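Local coordinates for protein acetylserotonin O-methyltransferase (Homo sapiens, PDB 4A6E) that transfers a methyl group from S-adenosyl-L-methionine to N-acetylserotonin, yielding melatonin and S-adenosyl-L-homocysteine, at residues 115-120 with 300-305. Residues are numbered along the deposited sequence; the frame is centred on the assembly and turned at random.
Sequences RCWGHL and SLNMLV. With ASE (N-acetyl serotonin), chain D; SO4 (sulfate ion), chain I.
Trp117 NE1 donates to Asn302 OD1 at 2.9 Å and 163°, joining helix 103-117 to helix 294-306 beside the substrate pocket of this class I-like SAM-binding methyltransferase. The acceptor is met in its carbonyl plane, on a lone pair (C=O...N 123°), and the indole and amide lie nearly coplanar. Asn302 CG stands anti to its own backbone N (chi1 -175°), which brings OD1 to the N-H edge of the indole, in the ring plane. Apolar contacts continue the join: Trp117 CH2 meets Leu301 CB at 3.5 Å, Val305 CG1 reaches both Cys116 CB (3.5 Å) and Trp117 CD1, and Leu120 CD1 lies over the rim of one indole face, touching Leu301 CG and Val305 CG2 (both 3.8 Å). All six touching residues are buried. Further out, Gln306 NE2 also bonds Asn302 OD1; two donors on one oxygen are consistent with a fixed amide rotation that leaves ND2 toward the ligand. Phe19 of the second subunit packs edge-to-face with Trp117, so the tryptophan that holds Asn302 also packs at the dimer interface. Met303 CE approaches the indole of N-acetylserotonin, 3.7 Å from C4, while Asn302 ND2 makes a weak hydrogen bond to the acetyl oxygen O16 (2.8 Å).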
loop_
_atom_site.group_PDB
_atom_site.type_symbol
_atom_site.label_atom_id
_atom_site.label_comp_id
_atom_site.label_asym_id
_atom_site.label_seq_id
_atom_site.Cartn_x
_atom_site.Cartn_y
_atom_site.Cartn_z
ATOM N N ARG A 115 -6.322 6.207 -3.485
ATOM C CA ARG A 115 -6.065 7.429 -4.239
ATOM C C ARG A 115 -5.832 8.614 -3.296
ATOM O O ARG A 115 -4.797 9.268 -3.405
ATOM C CB ARG A 115 -7.197 7.702 -5.224
ATOM C CG ARG A 115 -7.057 6.942 -6.531
ATOM C CD ARG A 115 -8.201 7.248 -7.464
ATOM N NE ARG A 115 -8.058 8.561 -8.091
ATOM C CZ ARG A 115 -8.948 9.083 -8.931
ATOM N NH1 ARG A 115 -10.049 8.409 -9.248
ATOM N NH2 ARG A 115 -8.744 10.285 -9.460
ATOM N N CYS A 116 -6.748 8.828 -2.330
ATOM C CA CYS A 116 -6.662 9.863 -1.300
ATOM C C CYS A 116 -5.304 9.804 -0.623
ATOM O O CYS A 116 -4.616 10.812 -0.567
ATOM C CB CYS A 116 -7.802 9.717 -0.286
ATOM S SG CYS A 116 -9.427 10.241 -0.900
ATOM N N TRP A 117 -4.891 8.595 -0.184
ATOM C CA TRP A 117 -3.605 8.317 0.476
ATOM C C TRP A 117 -2.361 8.703 -0.324
ATOM O O TRP A 117 -1.353 9.056 0.279
ATOM C CB TRP A 117 -3.545 6.902 1.044
ATOM C CG TRP A 117 -4.271 6.781 2.353
ATOM C CD1 TRP A 117 -5.623 6.703 2.542
ATOM C CD2 TRP A 117 -3.682 6.757 3.663
ATOM N NE1 TRP A 117 -5.906 6.577 3.882
ATOM C CE2 TRP A 117 -4.733 6.593 4.592
ATOM C CE3 TRP A 117 -2.356 6.783 4.137
ATOM C CZ2 TRP A 117 -4.505 6.492 5.966
ATOM C CZ3 TRP A 117 -2.132 6.682 5.500
ATOM C CH2 TRP A 117 -3.199 6.528 6.398
ATOM N N GLY A 118 -2.475 8.749 -1.650
ATOM C CA GLY A 118 -1.398 9.227 -2.510
ATOM C C GLY A 118 -1.032 10.682 -2.231
ATOM O O GLY A 118 0.086 11.098 -2.527
ATOM N N HIS A 119 -1.962 11.451 -1.600
ATOM C CA HIS A 119 -1.831 12.855 -1.185
ATOM C C HIS A 119 -1.660 13.003 0.363
ATOM O O HIS A 119 -1.960 14.069 0.915
ATOM C CB HIS A 119 -3.049 13.666 -1.665
ATOM C CG HIS A 119 -3.312 13.558 -3.133
ATOM N ND1 HIS A 119 -2.794 14.481 -4.031
ATOM C CD2 HIS A 119 -4.029 12.637 -3.819
ATOM C CE1 HIS A 119 -3.194 14.079 -5.228
ATOM N NE2 HIS A 119 -3.956 12.985 -5.150
ATOM N N LEU A 120 -1.144 11.953 1.045
ATOM C CA LEU A 120 -0.925 11.954 2.493
ATOM C C LEU A 120 -0.025 13.078 3.018
ATOM O O LEU A 120 -0.373 13.695 4.020
ATOM C CB LEU A 120 -0.466 10.587 3.015
ATOM C CG LEU A 120 -0.370 10.456 4.528
ATOM C CD1 LEU A 120 -1.759 10.496 5.189
ATOM C CD2 LEU A 120 0.451 9.247 4.920
ATOM N N SER A 300 -7.396 6.572 11.990
ATOM C CA SER A 300 -7.457 7.997 12.382
ATOM C C SER A 300 -6.871 8.880 11.263
ATOM O O SER A 300 -7.451 9.910 10.911
ATOM C CB SER A 300 -6.715 8.223 13.698
ATOM O OG SER A 300 -7.109 9.392 14.407
ATOM N N LEU A 301 -5.735 8.439 10.686
ATOM C CA LEU A 301 -5.058 9.100 9.577
ATOM C C LEU A 301 -5.947 9.044 8.321
ATOM O O LEU A 301 -6.005 10.037 7.581
ATOM C CB LEU A 301 -3.710 8.439 9.344
ATOM C CG LEU A 301 -2.634 9.270 8.674
ATOM C CD1 LEU A 301 -2.510 10.663 9.272
ATOM C CD2 LEU A 301 -1.316 8.580 8.769
ATOM N N ASN A 302 -6.711 7.927 8.131
ATOM C CA ASN A 302 -7.688 7.837 7.041
ATOM C C ASN A 302 -8.826 8.869 7.252
ATOM O O ASN A 302 -9.321 9.407 6.271
ATOM C CB ASN A 302 -8.253 6.437 6.874
ATOM C CG ASN A 302 -9.172 6.312 5.674
ATOM O OD1 ASN A 302 -8.760 6.473 4.528
ATOM N ND2 ASN A 302 -10.456 6.116 5.915
ATOM N N MET A 303 -9.197 9.186 8.515
ATOM C CA MET A 303 -10.189 10.248 8.791
ATOM C C MET A 303 -9.601 11.643 8.450
ATOM O O MET A 303 -10.334 12.526 8.015
ATOM C CB MET A 303 -10.759 10.182 10.232
ATOM C CG MET A 303 -11.566 8.928 10.504
ATOM S SD MET A 303 -13.153 8.850 9.604
ATOM C CE MET A 303 -12.777 7.634 8.279
ATOM N N LEU A 304 -8.277 11.815 8.578
ATOM C CA LEU A 304 -7.608 13.072 8.216
ATOM C C LEU A 304 -7.725 13.315 6.702
ATOM O O LEU A 304 -8.025 14.426 6.258
ATOM C CB LEU A 304 -6.126 13.047 8.653
ATOM C CG LEU A 304 -5.304 14.297 8.378
ATOM C CD1 LEU A 304 -5.690 15.424 9.283
ATOM C CD2 LEU A 304 -3.852 14.019 8.573
ATOM N N VAL A 305 -7.551 12.234 5.945
ATOM C CA VAL A 305 -7.567 12.117 4.496
ATOM C C VAL A 305 -9.014 12.030 3.902
ATOM O O VAL A 305 -9.282 12.647 2.867
ATOM C CB VAL A 305 -6.655 10.884 4.191
ATOM C CG1 VAL A 305 -7.251 9.897 3.202
ATOM C CG2 VAL A 305 -5.250 11.298 3.805
HETATM C C1 ASE D . -16.299 6.652 7.306
HETATM C C2 ASE D . -15.920 5.315 7.407
HETATM C C3 ASE D . -15.053 4.851 6.397
HETATM C C4 ASE D . -15.882 7.534 6.267
HETATM C C5 ASE D . -15.011 7.056 5.283
HETATM C C6 ASE D . -14.576 5.719 5.315
HETATM C C7 ASE D . -14.431 3.536 6.153
HETATM C C8 ASE D . -13.648 3.656 5.033
HETATM N N9 ASE D . -13.720 4.945 4.503
HETATM O O10 ASE D . -17.089 7.148 8.270
HETATM C C11 ASE D . -14.594 2.388 7.099
HETATM C C12 ASE D . -13.391 2.527 8.126
HETATM N N13 ASE D . -12.123 2.143 7.462
HETATM C C14 ASE D . -11.039 3.037 7.388
HETATM C C15 ASE D . -9.783 2.576 6.647
HETATM O O16 ASE D . -11.050 4.207 7.896
HETATM S S SO4 I . -13.069 9.781 -11.119
HETATM O O1 SO4 I . -13.076 8.490 -10.423
HETATM O O2 SO4 I . -12.642 9.560 -12.508
HETATM O O3 SO4 I . -14.443 10.358 -11.067
HETATM O O4 SO4 I . -12.109 10.697 -10.482
#